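Putative adhesin (Parabacteroides distasonis, PDB 3LJY) probably acts in cell adhesion as a surface lipoprotein whose head domain belongs to the GIN family of putative adhesins. Local coordinates at residues Val44-Asp49 and Pro54-Glu59; Arg63-Ala68 and Val82-Lys87. One frame throughout, in Å; residues are numbered along the deposited sequence.

Contact 1: residues Val44-Asp49 and Pro54-Glu59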
ATOM      1  N   VAL A  44      19.138   8.166   4.284  1.00 46.91           N
ATOM      2  CA  VAL A  44      18.913   6.941   3.543  1.00 45.07           C
ATOM      3  C   VAL A  44      20.084   5.987   3.814  1.00 45.32           C
ATOM      4  O   VAL A  44      21.224   6.344   3.589  1.00 45.32           O
ATOM      5  CB  VAL A  44      18.780   7.213   2.008  1.00 45.09           C
ATOM      6  CG1 VAL A  44      18.676   5.879   1.252  1.00 40.66           C
ATOM      7  CG2 VAL A  44      17.576   8.151   1.693  1.00 38.84           C
ATOM      8  N   GLU A  45      19.799   4.790   4.329  1.00 46.64           N
ATOM      9  CA  GLU A  45      20.787   3.714   4.447  1.00 46.74           C
ATOM     10  C   GLU A  45      20.489   2.612   3.453  1.00 45.84           C
ATOM     11  O   GLU A  45      19.370   2.148   3.381  1.00 46.15           O
ATOM     12  CB  GLU A  45      20.747   3.086   5.839  1.00 48.56           C
ATOM     13  CG  GLU A  45      21.802   1.965   6.082  1.00 48.51           C
ATOM     14  CD  GLU A  45      21.784   1.414   7.522  1.00 51.11           C
ATOM     15  OE1 GLU A  45      20.760   1.562   8.238  1.00 53.65           O
ATOM     16  OE2 GLU A  45      22.808   0.811   7.932  1.00 57.42           O
ATOM     17  N   VAL A  46      21.509   2.174   2.720  1.00 45.94           N
ATOM     18  CA  VAL A  46      21.366   1.113   1.728  1.00 44.44           C
ATOM     19  C   VAL A  46      22.280  -0.068   2.060  1.00 44.21           C
ATOM     20  O   VAL A  46      23.479   0.099   2.219  1.00 44.64           O
ATOM     21  CB  VAL A  46      21.636   1.648   0.308  1.00 44.99           C
ATOM     22  CG1 VAL A  46      21.778   0.494  -0.701  1.00 44.63           C
ATOM     23  CG2 VAL A  46      20.512   2.649  -0.100  1.00 40.60           C
ATOM     24  N   THR A  47      21.689  -1.254   2.187  1.00 43.53           N
ATOM     25  CA  THR A  47      22.437  -2.499   2.297  1.00 42.20           C
ATOM     26  C   THR A  47      22.283  -3.256   0.974  1.00 41.95           C
ATOM     27  O   THR A  47      21.187  -3.587   0.549  1.00 40.79           O
ATOM     28  CB  THR A  47      21.956  -3.362   3.508  1.00 43.42           C
ATOM     29  OG1 THR A  47      22.041  -2.577   4.717  1.00 45.47           O
ATOM     30  CG2 THR A  47      22.797  -4.653   3.670  1.00 32.97           C
ATOM     31  N   VAL A  48      23.397  -3.500   0.300  1.00 42.79           N
ATOM     32  CA  VAL A  48      23.375  -4.179  -0.980  1.00 43.34           C
ATOM     33  C   VAL A  48      24.751  -4.808  -1.175  1.00 45.13           C
ATOM     34  O   VAL A  48      25.655  -4.571  -0.374  1.00 44.43           O
ATOM     35  CB  VAL A  48      22.987  -3.187  -2.139  1.00 42.82           C
ATOM     36  CG1 VAL A  48      24.133  -2.248  -2.450  1.00 40.49           C
ATOM     37  CG2 VAL A  48      22.554  -3.959  -3.393  1.00 42.57           C
ATOM     38  N   ASP A  49      24.903  -5.621  -2.219  1.00 46.88           N
ATOM     39  CA  ASP A  49      26.193  -6.194  -2.553  1.00 47.58           C
ATOM     40  C   ASP A  49      27.212  -5.072  -2.588  1.00 49.45           C
ATOM     41  O   ASP A  49      26.995  -4.047  -3.232  1.00 49.74           O
ATOM     42  CB  ASP A  49      26.159  -6.881  -3.918  1.00 46.07           C
ATOM     43  CG  ASP A  49      25.263  -8.090  -3.945  1.00 44.82           C
ATOM     44  OD1 ASP A  49      24.053  -7.920  -3.797  1.00 41.44           O
ATOM     45  OD2 ASP A  49      25.764  -9.218  -4.128  1.00 41.79           O
ATOM     46  N   PRO A  54      28.600   1.842  -5.654  1.00 55.67           N
ATOM     47  CA  PRO A  54      28.841   2.935  -6.616  1.00 55.70           C
ATOM     48  C   PRO A  54      27.758   3.170  -7.668  1.00 56.35           C
ATOM     49  O   PRO A  54      27.737   4.246  -8.239  1.00 57.03           O
ATOM     50  CB  PRO A  54      30.158   2.539  -7.314  1.00 56.49           C
ATOM     51  CG  PRO A  54      30.552   1.189  -6.802  1.00 56.33           C
ATOM     52  CD  PRO A  54      29.734   0.896  -5.577  1.00 57.14           C
ATOM     53  N   TYR A  55      26.880   2.199  -7.923  1.00 56.12           N
ATOM     54  CA  TYR A  55      25.817   2.364  -8.905  1.00 55.82           C
ATOM     55  C   TYR A  55      24.488   2.725  -8.284  1.00 55.19           C
ATOM     56  O   TYR A  55      23.532   2.935  -9.008  1.00 54.98           O
ATOM     57  CB  TYR A  55      25.705   1.096  -9.735  1.00 56.82           C
ATOM     58  CG  TYR A  55      27.059   0.663 -10.270  1.00 56.82           C
ATOM     59  CD1 TYR A  55      27.887   1.567 -10.924  1.00 57.68           C
ATOM     60  CD2 TYR A  55      27.512  -0.640 -10.107  1.00 57.48           C
ATOM     61  CE1 TYR A  55      29.134   1.183 -11.405  1.00 58.76           C
ATOM     62  CE2 TYR A  55      28.746  -1.036 -10.589  1.00 57.70           C
ATOM     63  CZ  TYR A  55      29.558  -0.122 -11.240  1.00 58.03           C
ATOM     64  OH  TYR A  55      30.798  -0.510 -11.717  1.00 58.18           O
ATOM     65  N   VAL A  56      24.438   2.820  -6.956  1.00 54.92           N
ATOM     66  CA  VAL A  56      23.212   3.174  -6.255  1.00 54.52           C
ATOM     67  C   VAL A  56      22.998   4.673  -6.346  1.00 53.74           C
ATOM     68  O   VAL A  56      23.825   5.433  -5.879  1.00 53.03           O
ATOM     69  CB  VAL A  56      23.282   2.756  -4.768  1.00 55.06           C
ATOM     70  CG1 VAL A  56      22.067   3.330  -3.972  1.00 55.58           C
ATOM     71  CG2 VAL A  56      23.366   1.229  -4.652  1.00 52.50           C
ATOM     72  N   ASN A  57      21.885   5.088  -6.940  1.00 54.04           N
ATOM     73  CA  ASN A  57      21.586   6.507  -7.119  1.00 53.58           C
ATOM     74  C   ASN A  57      20.429   6.932  -6.215  1.00 52.03           C
ATOM     75  O   ASN A  57      19.306   6.570  -6.452  1.00 54.33           O
ATOM     76  CB  ASN A  57      21.279   6.770  -8.597  1.00 53.79           C
ATOM     77  CG  ASN A  57      21.139   8.239  -8.921  1.00 56.00           C
ATOM     78  OD1 ASN A  57      21.832   9.092  -8.354  1.00 58.53           O
ATOM     79  ND2 ASN A  57      20.249   8.547  -9.860  1.00 56.54           N
ATOM     80  N   ILE A  58      20.724   7.693  -5.179  1.00 50.19           N
ATOM     81  CA  ILE A  58      19.727   8.200  -4.235  1.00 50.12           C
ATOM     82  C   ILE A  58      19.443   9.678  -4.533  1.00 51.46           C
ATOM     83  O   ILE A  58      20.355  10.486  -4.451  1.00 52.14           O
ATOM     84  CB  ILE A  58      20.241   8.072  -2.766  1.00 48.81           C
ATOM     85  CG1 ILE A  58      20.657   6.607  -2.457  1.00 49.76           C
ATOM     86  CG2 ILE A  58      19.179   8.519  -1.792  1.00 47.19           C
ATOM     87  CD1 ILE A  58      21.526   6.407  -1.237  1.00 43.29           C
ATOM     88  N   GLU A  59      18.205  10.033  -4.885  1.00 52.33           N
ATOM     89  CA  GLU A  59      17.864  11.431  -5.171  1.00 54.21           C
ATOM     90  C   GLU A  59      16.616  11.842  -4.414  1.00 51.61           C
ATOM     91  O   GLU A  59      15.700  11.049  -4.280  1.00 51.43           O
ATOM     92  CB  GLU A  59      17.642  11.648  -6.666  1.00 55.15           C
ATOM     93  CG  GLU A  59      18.937  11.658  -7.495  1.00 59.49           C
ATOM     94  CD  GLU A  59      18.682  11.548  -9.020  1.00 61.24           C
ATOM     95  OE1 GLU A  59      17.599  11.053  -9.425  1.00 67.38           O
ATOM     96  OE2 GLU A  59      19.568  11.956  -9.817  1.00 65.50           O
TER
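Strands 44-49 and 56-59 run nearly antiparallel, at 164°, with their axes 9.7 Å apart, and no hydrogen bond passes between them. They lie face to face in different sheets, and side chains fill the gap. Val44, Val46 and Val48 point toward the second strand; Val56 and Ile58 point back. Ile58 covers the most ground. Its CD1 touches Val44 CG1 at 3.8 Å and also reaches Val46 CG2 at 4.1 Å. Its other branch, CG2, lies against Val44 CG2 at 3.9 Å. Ile58 CG1 is turned anti to the carbonyl carbon (chi1 -55°), and the extended chi2 carries CD1 on to the two valines. Val44 and Ile58 pass alongside each other in opposite directions. Val46 CG2 meets Val56 CG1 at 4.2 Å. Val48 CG1 meets Val56 CG2, also at 4.2 Å, which closes the row toward the turn. All these contacts are between methyl groups. Leu65 and Ile67 of strand 64-69 also pack on Val44, and Ile17 covers part of Ile58. The connection between the strands is short and contains no strand. This is a beta-arch: two consecutive strands that pair through side chains across an apolar core, as in beta-solenoid folds.

Contact 2: residues Arg63-Ala68 and Val82-Lys87; sequences RVLTIA and VKTNSK
Ile67 sets its CD1 against both methyls of Val82, 3.6 Å from Val82 CG1 and 3.7 Å from Val82 CG2. The pair meet end on, methyl to methyl. Ile67 reaches there with CG1 beside its own N (chi1 -55°) and CD1 fully extended beyond it (chi2 174°). Two residues away on each strand, Leu65 meets Thr84 in the same manner. Leu65 CD2 stands 3.9 Å from Thr84 CG2 and 4.0 Å from Thr84 OG1. The methyl carries the apolar touch. Thr84 is a buried residue, and its OG1 is hydrogen-bonded to Tyr22 OH and to Thr43 O; these two bonds hold the threonine in place. Phe33 of strand 32-37 packs on all four residues and fills the core beside them. At one end, Arg63 NH2 and Lys87 NZ come within 5.8 Å of each other. Both form long, weak ion pairs with Asp21 OD2, which would partly offset their like charges. No backbone hydrogen bond joins strands 64-68 and 82-86, whose nearest CA atoms, Ile67 and Val82, are 8.6 Å apart. Two sheets thus face each other across an apolar interior, consistent with the Pec_lyase-like beta-solenoid architecture of this adhesin family.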
ATOM      1  N   ARG A  63      10.997  17.325  -3.225  1.00 44.74           N
ATOM      2  CA  ARG A  63      10.493  16.529  -2.092  1.00 45.40           C
ATOM      3  C   ARG A  63      10.075  15.078  -2.378  1.00 45.40           C
ATOM      4  O   ARG A  63       9.368  14.500  -1.558  1.00 46.14           O
ATOM      5  CB  ARG A  63       9.395  17.312  -1.338  1.00 43.16           C
ATOM      6  CG  ARG A  63       9.845  18.704  -1.048  1.00 41.25           C
ATOM      7  CD  ARG A  63       8.943  19.514  -0.150  1.00 45.68           C
ATOM      8  NE  ARG A  63       8.867  19.033   1.234  1.00 45.67           N
ATOM      9  CZ  ARG A  63       7.764  18.550   1.801  1.00 46.36           C
ATOM     10  NH1 ARG A  63       6.630  18.470   1.122  1.00 47.56           N
ATOM     11  NH2 ARG A  63       7.796  18.146   3.061  1.00 50.32           N
ATOM     12  N   VAL A  64      10.508  14.505  -3.514  1.00 45.76           N
ATOM     13  CA  VAL A  64      10.276  13.102  -3.828  1.00 43.85           C
ATOM     14  C   VAL A  64      11.579  12.291  -3.720  1.00 44.13           C
ATOM     15  O   VAL A  64      12.545  12.605  -4.398  1.00 44.23           O
ATOM     16  CB  VAL A  64       9.724  12.885  -5.262  1.00 45.25           C
ATOM     17  CG1 VAL A  64       9.523  11.354  -5.535  1.00 37.64           C
ATOM     18  CG2 VAL A  64       8.411  13.718  -5.545  1.00 38.23           C
ATOM     19  N   LEU A  65      11.580  11.218  -2.922  1.00 44.18           N
ATOM     20  CA  LEU A  65      12.713  10.272  -2.891  1.00 44.33           C
ATOM     21  C   LEU A  65      12.611   9.146  -3.949  1.00 45.79           C
ATOM     22  O   LEU A  65      11.621   8.443  -4.009  1.00 45.73           O
ATOM     23  CB  LEU A  65      12.851   9.624  -1.498  1.00 42.72           C
ATOM     24  CG  LEU A  65      13.964   8.603  -1.280  1.00 42.97           C
ATOM     25  CD1 LEU A  65      15.362   9.226  -1.464  1.00 41.85           C
ATOM     26  CD2 LEU A  65      13.854   7.935   0.052  1.00 41.83           C
ATOM     27  N   THR A  66      13.634   9.005  -4.793  1.00 46.81           N
ATOM     28  CA  THR A  66      13.811   7.835  -5.660  1.00 47.96           C
ATOM     29  C   THR A  66      15.199   7.196  -5.373  1.00 49.47           C
ATOM     30  O   THR A  66      16.206   7.888  -5.167  1.00 49.61           O
ATOM     31  CB  THR A  66      13.657   8.192  -7.182  1.00 49.02           C
ATOM     32  OG1 THR A  66      14.462   9.320  -7.510  1.00 52.41           O
ATOM     33  CG2 THR A  66      12.215   8.585  -7.537  1.00 50.03           C
ATOM     34  N   ILE A  67      15.225   5.870  -5.282  1.00 50.64           N
ATOM     35  CA  ILE A  67      16.453   5.109  -5.147  1.00 51.12           C
ATOM     36  C   ILE A  67      16.470   4.051  -6.234  1.00 53.08           C
ATOM     37  O   ILE A  67      15.575   3.209  -6.318  1.00 55.30           O
ATOM     38  CB  ILE A  67      16.571   4.430  -3.763  1.00 50.21           C
ATOM     39  CG1 ILE A  67      16.437   5.471  -2.658  1.00 48.31           C
ATOM     40  CG2 ILE A  67      17.889   3.696  -3.631  1.00 47.01           C
ATOM     41  CD1 ILE A  67      16.393   4.891  -1.337  1.00 45.46           C
ATOM     42  N   ALA A  68      17.469   4.106  -7.096  1.00 54.36           N
ATOM     43  CA  ALA A  68      17.572   3.132  -8.171  1.00 55.13           C
ATOM     44  C   ALA A  68      19.025   2.975  -8.587  1.00 55.30           C
ATOM     45  O   ALA A  68      19.882   3.722  -8.116  1.00 55.41           O
ATOM     46  CB  ALA A  68      16.695   3.572  -9.370  1.00 54.22           C
ATOM     47  N   VAL A  82      16.616  -0.842   1.821  1.00 44.36           N
ATOM     48  CA  VAL A  82      16.614   0.591   2.141  1.00 43.65           C
ATOM     49  C   VAL A  82      15.984   0.833   3.527  1.00 44.26           C
ATOM     50  O   VAL A  82      15.022   0.155   3.900  1.00 43.73           O
ATOM     51  CB  VAL A  82      15.826   1.419   1.083  1.00 42.71           C
ATOM     52  CG1 VAL A  82      15.738   2.850   1.521  1.00 41.31           C
ATOM     53  CG2 VAL A  82      16.484   1.315  -0.267  1.00 40.57           C
ATOM     54  N   LYS A  83      16.555   1.788   4.264  1.00 44.27           N
ATOM     55  CA  LYS A  83      16.022   2.266   5.545  1.00 44.88           C
ATOM     56  C   LYS A  83      16.128   3.795   5.577  1.00 45.27           C
ATOM     57  O   LYS A  83      17.234   4.341   5.524  1.00 44.63           O
ATOM     58  CB  LYS A  83      16.813   1.669   6.697  1.00 45.32           C
ATOM     59  CG  LYS A  83      16.210   1.911   8.051  1.00 45.38           C
ATOM     60  CD  LYS A  83      17.229   1.638   9.107  1.00 50.66           C
ATOM     61  CE  LYS A  83      16.641   1.651  10.483  1.00 49.94           C
ATOM     62  NZ  LYS A  83      16.109   2.954  10.684  1.00 49.58           N
ATOM     63  N   THR A  84      14.981   4.468   5.649  1.00 45.39           N
ATOM     64  CA  THR A  84      14.909   5.922   5.504  1.00 45.66           C
ATOM     65  C   THR A  84      13.751   6.502   6.315  1.00 46.02           C
ATOM     66  O   THR A  84      12.879   5.776   6.747  1.00 46.48           O
ATOM     67  CB  THR A  84      14.806   6.354   4.010  1.00 46.66           C
ATOM     68  OG1 THR A  84      14.767   7.786   3.901  1.00 44.65           O
ATOM     69  CG2 THR A  84      13.578   5.750   3.324  1.00 43.77           C
ATOM     70  N   ASN A  85      13.790   7.809   6.547  1.00 47.25           N
ATOM     71  CA  ASN A  85      12.770   8.512   7.323  1.00 47.58           C
ATOM     72  C   ASN A  85      12.491   9.929   6.823  1.00 45.81           C
ATOM     73  O   ASN A  85      13.339  10.541   6.171  1.00 45.31           O
ATOM     74  CB  ASN A  85      13.180   8.565   8.808  1.00 47.42           C
ATOM     75  CG  ASN A  85      14.359   9.500   9.063  1.00 49.54           C
ATOM     76  OD1 ASN A  85      15.488   9.248   8.619  1.00 51.00           O
ATOM     77  ND2 ASN A  85      14.103  10.574   9.804  1.00 50.88           N
ATOM     78  N   SER A  86      11.303  10.439   7.144  1.00 44.29           N
ATOM     79  CA  SER A  86      10.938  11.827   6.834  1.00 44.42           C
ATOM     80  C   SER A  86       9.801  12.281   7.738  1.00 45.93           C
ATOM     81  O   SER A  86       9.242  11.473   8.479  1.00 46.74           O
ATOM     82  CB  SER A  86      10.551  12.013   5.369  1.00 42.94           C
ATOM     83  OG  SER A  86       9.268  11.478   5.110  1.00 41.41           O
ATOM     84  N   LYS A  87       9.473  13.575   7.699  1.00 47.02           N
ATOM     85  CA  LYS A  87       8.489  14.118   8.625  1.00 47.09           C
ATOM     86  C   LYS A  87       7.098  13.702   8.220  1.00 45.75           C
ATOM     87  O   LYS A  87       6.220  13.556   9.064  1.00 46.67           O
ATOM     88  CB  LYS A  87       8.557  15.638   8.686  1.00 48.88           C
ATOM     89  CG  LYS A  87       9.955  16.249   8.869  1.00 50.04           C
ATOM     90  CD  LYS A  87       9.869  17.740   9.155  1.00 52.65           C
ATOM     91  CE  LYS A  87      11.167  18.511   8.837  1.00 55.69           C
ATOM     92  NZ  LYS A  87      11.011  19.459   7.667  1.00 57.89           N
TER

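In the fold
Contact 1 and contact 2 are neighbouring parts of one apolar core, with centres 11 Å apart. Each joins the same two walls. Strands 43-49 and 80-86 are antiparallel neighbours in one wall, where Glu45 N lies 2.9 Å from Lys83 O, a probable hydrogen bond. Strands 56-61 and 64-69 follow each other in the chain and pair in the other wall, where Asn57 N is 2.7 Å from Ala68 O, again a probable hydrogen bond. Inside the core, Val44 CG1 of contact 1 packs on Ile67 CD1 of contact 2 at 3.6 Å. There the two side-chain interfaces join into one continuous apolar interior between the walls.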